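Local coordinates for lactate dehydrogenase, adjacent gene encodes predicted malate dehydrogenase (Cryptosporidium parvum, PDB 4ND5), which probably interconverts (S)-lactate and pyruvate with NAD(+) as the redox partner, at residues R99-V104 against V128-K133; D179-A184 against H215-W220. All coordinates share one frame; numbering follows the deposited sequence.

Overall arrangement
The two contacts sit in the two halves of the subunit: contact 1 in the NAD-binding Rossmann domain, contact 2 in the alpha/beta C-terminal domain. They share no helix or strand; their centres lie about 25 Å apart and their nearest atoms about 14 Å. Both are largely buried, but they join different elements. Contact 1 packs helix against helix beside the parallel sheet, apolar groups meeting on its inner part and one histidine-carboxylate bond on its partly exposed side. In contact 2 a helix covers a strand of an antiparallel sheet, and an arginine side chain is bonded to a backbone carbonyl. Neither contact touches another subunit of the tetramer.

Contact 1 of 2, residues R99-V104 against V128-K133; sequences RILDSV and VSHFQK
Residues 99-104 and 128-133 are turns of two helices whose segment axes approach to 9.4 Å at 36°, with Leu101 and Phe131 nearest each other in the backbone. The helices, 94-111 and 124-135, belong to the Rossmann fold of the NAD-binding domain, and strand 116-119 of its parallel sheet lies between them in the chain. With CG anti to the backbone N, the Phe131 ring reaches the first helix obliquely, its CE1 4.0 Å from Val104 CG1. Phe131 CD1 comes within 4.3 Å of Leu101 CD2 and is also near the backbone atom Leu101 O. Ile78 of strand 75-78 touches Leu101, Val104 and Phe131 alike, which places this apolar cluster against the sheet; Leu101 also lies near Thr121, a predicted NAD(+)-binding residue. The imidazole of His130 meets Leu101 CB near its plane, at the CD2 edge. Its NE2 donates to Asp102, and Ala98 O just upstream gives the same nitrogen a second, weak partner. The shared donor is consistent with a bent main bond, its N-H...acceptor angle 136°. Carboxylate and imidazole planes are 36° apart, and the nitrogen comes to the syn side of the acid, tilted out of the carboxylate plane, at 2.7 Å between His130 NE2 and Asp102 OD2.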
loop_
_atom_site.group_PDB
_atom_site.type_symbol
_atom_site.label_atom_id
_atom_site.label_comp_id
_atom_site.label_asym_id
_atom_site.label_seq_id
_atom_site.Cartn_x
_atom_site.Cartn_y
_atom_site.Cartn_z
ATOM N N ARG A 99 0.110 20.791 -33.094
ATOM C CA ARG A 99 -0.985 20.253 -33.899
ATOM C C ARG A 99 -1.710 19.128 -33.162
ATOM O O ARG A 99 -2.936 19.020 -33.228
ATOM C CB ARG A 99 -0.430 19.731 -35.225
ATOM C CG ARG A 99 -1.441 19.566 -36.347
ATOM C CD ARG A 99 -0.703 19.331 -37.657
ATOM N NE ARG A 99 0.068 20.516 -38.048
ATOM C CZ ARG A 99 1.293 20.511 -38.583
ATOM N NH1 ARG A 99 1.953 19.376 -38.804
ATOM N NH2 ARG A 99 1.874 21.668 -38.889
ATOM N N ILE A 100 -0.946 18.290 -32.463
ATOM C CA ILE A 100 -1.526 17.228 -31.645
ATOM C C ILE A 100 -2.305 17.838 -30.477
ATOM O O ILE A 100 -3.414 17.402 -30.185
ATOM C CB ILE A 100 -0.458 16.233 -31.129
ATOM C CG1 ILE A 100 0.218 15.520 -32.307
ATOM C CG2 ILE A 100 -1.087 15.199 -30.202
ATOM C CD1 ILE A 100 1.441 14.709 -31.930
ATOM N N LEU A 101 -1.741 18.859 -29.835
ATOM C CA LEU A 101 -2.397 19.511 -28.696
ATOM C C LEU A 101 -3.706 20.204 -29.084
ATOM O O LEU A 101 -4.669 20.189 -28.314
ATOM C CB LEU A 101 -1.454 20.513 -28.022
ATOM C CG LEU A 101 -0.217 19.928 -27.342
ATOM C CD1 LEU A 101 0.645 21.043 -26.782
ATOM C CD2 LEU A 101 -0.597 18.951 -26.237
ATOM N N ASP A 102 -3.739 20.811 -30.270
ATOM C CA ASP A 102 -4.976 21.393 -30.805
ATOM C C ASP A 102 -6.085 20.356 -30.854
ATOM O O ASP A 102 -7.213 20.618 -30.439
ATOM C CB ASP A 102 -4.761 21.937 -32.222
ATOM C CG ASP A 102 -3.951 23.216 -32.247
ATOM O OD1 ASP A 102 -3.671 23.706 -33.363
ATOM O OD2 ASP A 102 -3.596 23.731 -31.167
ATOM N N SER A 103 -5.760 19.179 -31.374
ATOM C CA SER A 103 -6.729 18.099 -31.475
ATOM C C SER A 103 -7.177 17.627 -30.083
ATOM O O SER A 103 -8.363 17.389 -29.859
ATOM C CB SER A 103 -6.146 16.933 -32.274
ATOM O OG SER A 103 -7.107 15.904 -32.432
ATOM N N VAL A 104 -6.234 17.517 -29.151
ATOM C CA VAL A 104 -6.556 17.085 -27.785
ATOM C C VAL A 104 -7.377 18.150 -27.062
ATOM O O VAL A 104 -8.334 17.826 -26.350
ATOM C CB VAL A 104 -5.288 16.758 -26.963
ATOM C CG1 VAL A 104 -5.658 16.378 -25.535
ATOM C CG2 VAL A 104 -4.507 15.629 -27.616
ATOM N N VAL A 128 2.646 23.604 -22.924
ATOM C CA VAL A 128 1.624 23.723 -21.879
ATOM C C VAL A 128 0.837 25.011 -22.113
ATOM O O VAL A 128 -0.396 24.991 -22.195
ATOM C CB VAL A 128 2.238 23.715 -20.460
ATOM C CG1 VAL A 128 1.172 23.961 -19.402
ATOM C CG2 VAL A 128 2.936 22.389 -20.178
ATOM N N SER A 129 1.570 26.117 -22.240
ATOM C CA SER A 129 0.992 27.425 -22.555
ATOM C C SER A 129 0.062 27.348 -23.767
ATOM O O SER A 129 -1.071 27.826 -23.719
ATOM C CB SER A 129 2.107 28.446 -22.811
ATOM O OG SER A 129 1.603 29.768 -22.843
ATOM N N HIS A 130 0.535 26.722 -24.842
ATOM C CA HIS A 130 -0.269 26.560 -26.057
ATOM C C HIS A 130 -1.571 25.795 -25.802
ATOM O O HIS A 130 -2.631 26.205 -26.275
ATOM C CB HIS A 130 0.545 25.864 -27.151
ATOM C CG HIS A 130 -0.232 25.592 -28.399
ATOM N ND1 HIS A 130 -0.594 26.586 -29.281
ATOM C CD2 HIS A 130 -0.720 24.439 -28.913
ATOM C CE1 HIS A 130 -1.269 26.057 -30.287
ATOM N NE2 HIS A 130 -1.362 24.755 -30.087
ATOM N N PHE A 131 -1.502 24.689 -25.059
ATOM C CA PHE A 131 -2.717 23.940 -24.723
ATOM C C PHE A 131 -3.686 24.809 -23.925
ATOM O O PHE A 131 -4.889 24.789 -24.172
ATOM C CB PHE A 131 -2.412 22.656 -23.934
ATOM C CG PHE A 131 -3.644 21.848 -23.613
ATOM C CD1 PHE A 131 -4.078 20.853 -24.472
ATOM C CD2 PHE A 131 -4.391 22.114 -22.471
ATOM C CE1 PHE A 131 -5.219 20.122 -24.195
ATOM C CE2 PHE A 131 -5.535 21.389 -22.185
ATOM C CZ PHE A 131 -5.951 20.388 -23.046
ATOM N N GLN A 132 -3.165 25.560 -22.962
ATOM C CA GLN A 132 -4.002 26.453 -22.165
ATOM C C GLN A 132 -4.704 27.479 -23.058
ATOM O O GLN A 132 -5.905 27.705 -22.916
ATOM C CB GLN A 132 -3.177 27.167 -21.091
ATOM C CG GLN A 132 -4.012 27.921 -20.065
ATOM C CD GLN A 132 -4.607 29.214 -20.599
ATOM O OE1 GLN A 132 -3.933 29.992 -21.282
ATOM N NE2 GLN A 132 -5.877 29.451 -20.291
ATOM N N LYS A 133 -3.949 28.090 -23.973
ATOM C CA LYS A 133 -4.488 29.115 -24.872
ATOM C C LYS A 133 -5.539 28.561 -25.839
ATOM O O LYS A 133 -6.586 29.176 -26.031
ATOM C CB LYS A 133 -3.361 29.786 -25.665
ATOM C CG LYS A 133 -2.443 30.667 -24.830
ATOM C CD LYS A 133 -1.135 30.945 -25.559
ATOM C CE LYS A 133 -0.185 31.777 -24.718
ATOM N NZ LYS A 133 1.217 31.685 -25.218
#

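Contact 2 of 2, residues D179-A184 against H215-W220; sequences DGMVPA and HTRIAW. Unlike the reference sequence in segment 179-184: Ala184 (reference Val).
Strand 181-190, the middle strand of an antiparallel sheet in the C-terminal domain, begins against helix 206-227, and here Arg217 of the helix is bonded to the strand's backbone. The Arg217 chain, extended from CG to NE, brings NE to 2.9 Å from Met181 O, with an N-H...acceptor angle of 163°. Met181 O lies at the edge of the guanidinium, in its plane, whereas the donor is tilted 31° from the carbonyl plane. A weak second bond from Arg217 NH2 to Met181 O, 3.4 Å long, is consistent with the guanidinium being held against rotation. Over one of its faces sits Pro183, whose CD is 3.8 Å from Arg217 NH2.

Between segments 181-184 and 215-220 the axes come within 9.0 Å at 139°. The contact is helix-on-sheet packing of the alpha/beta domain, for Thr216 touches not only strand 181-190 but also Val173 of the adjacent strand 169-175. The Met181 side chain points toward the helix: CG is anti to the backbone N and the chain bends at chi3, so that SD and CE rest against Thr216 O and Arg217 CA, with Met181 SD 3.7 Å from Thr216 O. Thr216 CG2 lies 4.0 Å from Met181 SD, while Thr216 OG1 is bonded within its own helix to Ile212 O. Phe154 of helix 147-162 touches both Pro183 and Thr216, and the side chain of Thr216 is about 5 Å from that of Arg153, which binds pyruvate. Pro183 and Thr216 run past one another head to tail, with Pro183 CG 4.1 Å from Thr216 CB.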
loop_
_atom_site.group_PDB
_atom_site.type_symbol
_atom_site.label_atom_id
_atom_site.label_comp_id
_atom_site.label_asym_id
_atom_site.label_seq_id
_atom_site.Cartn_x
_atom_site.Cartn_y
_atom_site.Cartn_z
ATOM N N ASP A 179 19.126 22.235 -20.805
ATOM C CA ASP A 179 20.087 23.242 -20.357
ATOM C C ASP A 179 19.402 24.345 -19.554
ATOM O O ASP A 179 19.999 24.911 -18.639
ATOM C CB ASP A 179 20.834 23.848 -21.553
ATOM C CG ASP A 179 21.695 22.830 -22.288
ATOM O OD1 ASP A 179 21.526 21.614 -22.053
ATOM O OD2 ASP A 179 22.542 23.249 -23.108
ATOM N N GLY A 180 18.146 24.640 -19.894
ATOM C CA GLY A 180 17.352 25.640 -19.174
ATOM C C GLY A 180 16.903 25.209 -17.786
ATOM O O GLY A 180 16.341 26.008 -17.034
ATOM N N MET A 181 17.141 23.943 -17.454
ATOM C CA MET A 181 16.866 23.388 -16.130
ATOM C C MET A 181 17.734 24.038 -15.056
ATOM O O MET A 181 18.928 24.244 -15.268
ATOM C CB MET A 181 17.160 21.891 -16.171
ATOM C CG MET A 181 16.788 21.113 -14.930
ATOM S SD MET A 181 17.492 19.456 -14.999
ATOM C CE MET A 181 16.787 18.844 -16.527
ATOM N N VAL A 182 17.136 24.337 -13.901
ATOM C CA VAL A 182 17.861 24.954 -12.782
ATOM C C VAL A 182 17.699 24.155 -11.483
ATOM O O VAL A 182 16.721 24.334 -10.756
ATOM C CB VAL A 182 17.400 26.409 -12.540
ATOM C CG1 VAL A 182 18.188 27.043 -11.397
ATOM C CG2 VAL A 182 17.546 27.228 -13.815
ATOM N N PRO A 183 18.659 23.262 -11.188
ATOM C CA PRO A 183 18.680 22.632 -9.871
ATOM C C PRO A 183 19.076 23.625 -8.777
ATOM O O PRO A 183 20.256 23.929 -8.607
ATOM C CB PRO A 183 19.727 21.520 -10.027
ATOM C CG PRO A 183 19.804 21.269 -11.492
ATOM C CD PRO A 183 19.601 22.615 -12.115
ATOM N N ALA A 184 18.084 24.126 -8.048
ATOM C CA ALA A 184 18.314 25.119 -7.000
ATOM C C ALA A 184 19.074 24.533 -5.808
ATOM O O ALA A 184 18.471 23.989 -4.878
ATOM C CB ALA A 184 16.989 25.714 -6.542
ATOM N N HIS A 215 24.986 16.334 -13.507
ATOM C CA HIS A 215 24.387 15.010 -13.693
ATOM C C HIS A 215 22.863 15.110 -13.870
ATOM O O HIS A 215 22.293 14.477 -14.764
ATOM C CB HIS A 215 24.745 14.126 -12.490
ATOM C CG HIS A 215 24.475 12.668 -12.691
ATOM N ND1 HIS A 215 24.581 11.752 -11.667
ATOM C CD2 HIS A 215 24.103 11.965 -13.787
ATOM C CE1 HIS A 215 24.297 10.547 -12.125
ATOM N NE2 HIS A 215 23.998 10.649 -13.407
ATOM N N THR A 216 22.220 15.923 -13.031
ATOM C CA THR A 216 20.779 16.178 -13.122
ATOM C C THR A 216 20.349 16.682 -14.502
ATOM O O THR A 216 19.302 16.277 -15.012
ATOM C CB THR A 216 20.329 17.220 -12.082
ATOM O OG1 THR A 216 20.898 16.911 -10.804
ATOM C CG2 THR A 216 18.808 17.257 -11.970
ATOM N N ARG A 217 21.158 17.564 -15.089
ATOM C CA ARG A 217 20.839 18.185 -16.379
ATOM C C ARG A 217 20.915 17.222 -17.562
ATOM O O ARG A 217 20.158 17.373 -18.520
ATOM C CB ARG A 217 21.751 19.392 -16.652
ATOM C CG ARG A 217 21.506 20.594 -15.749
ATOM C CD ARG A 217 21.861 21.903 -16.444
ATOM N NE ARG A 217 21.568 23.077 -15.616
ATOM C CZ ARG A 217 22.422 23.662 -14.774
ATOM N NH1 ARG A 217 23.662 23.201 -14.615
ATOM N NH2 ARG A 217 22.032 24.723 -14.074
ATOM N N ILE A 218 21.824 16.249 -17.507
ATOM C CA ILE A 218 22.007 15.303 -18.625
ATOM C C ILE A 218 21.554 13.872 -18.314
ATOM O O ILE A 218 21.744 12.968 -19.134
ATOM C CB ILE A 218 23.472 15.269 -19.139
ATOM C CG1 ILE A 218 24.462 15.110 -17.982
ATOM C CG2 ILE A 218 23.788 16.530 -19.932
ATOM C CD1 ILE A 218 25.850 14.705 -18.431
ATOM N N ALA A 219 20.938 13.663 -17.154
ATOM C CA ALA A 219 20.475 12.326 -16.769
ATOM C C ALA A 219 19.620 11.681 -17.862
ATOM O O ALA A 219 19.719 10.476 -18.097
ATOM C CB ALA A 219 19.710 12.380 -15.456
ATOM N N TRP A 220 18.803 12.486 -18.542
ATOM C CA TRP A 220 17.963 11.991 -19.635
ATOM C C TRP A 220 18.791 11.276 -20.707
ATOM O O TRP A 220 18.374 10.250 -21.239
ATOM C CB TRP A 220 17.144 13.134 -20.261
ATOM C CG TRP A 220 17.940 14.061 -21.137
ATOM C CD1 TRP A 220 18.556 15.220 -20.762
ATOM C CD2 TRP A 220 18.210 13.899 -22.536
ATOM N NE1 TRP A 220 19.193 15.788 -21.840
ATOM C CE2 TRP A 220 18.996 14.999 -22.941
ATOM C CE3 TRP A 220 17.865 12.928 -23.486
ATOM C CZ2 TRP A 220 19.439 15.160 -24.254
ATOM C CZ3 TRP A 220 18.308 13.087 -24.792
ATOM C CH2 TRP A 220 19.088 14.197 -25.164
#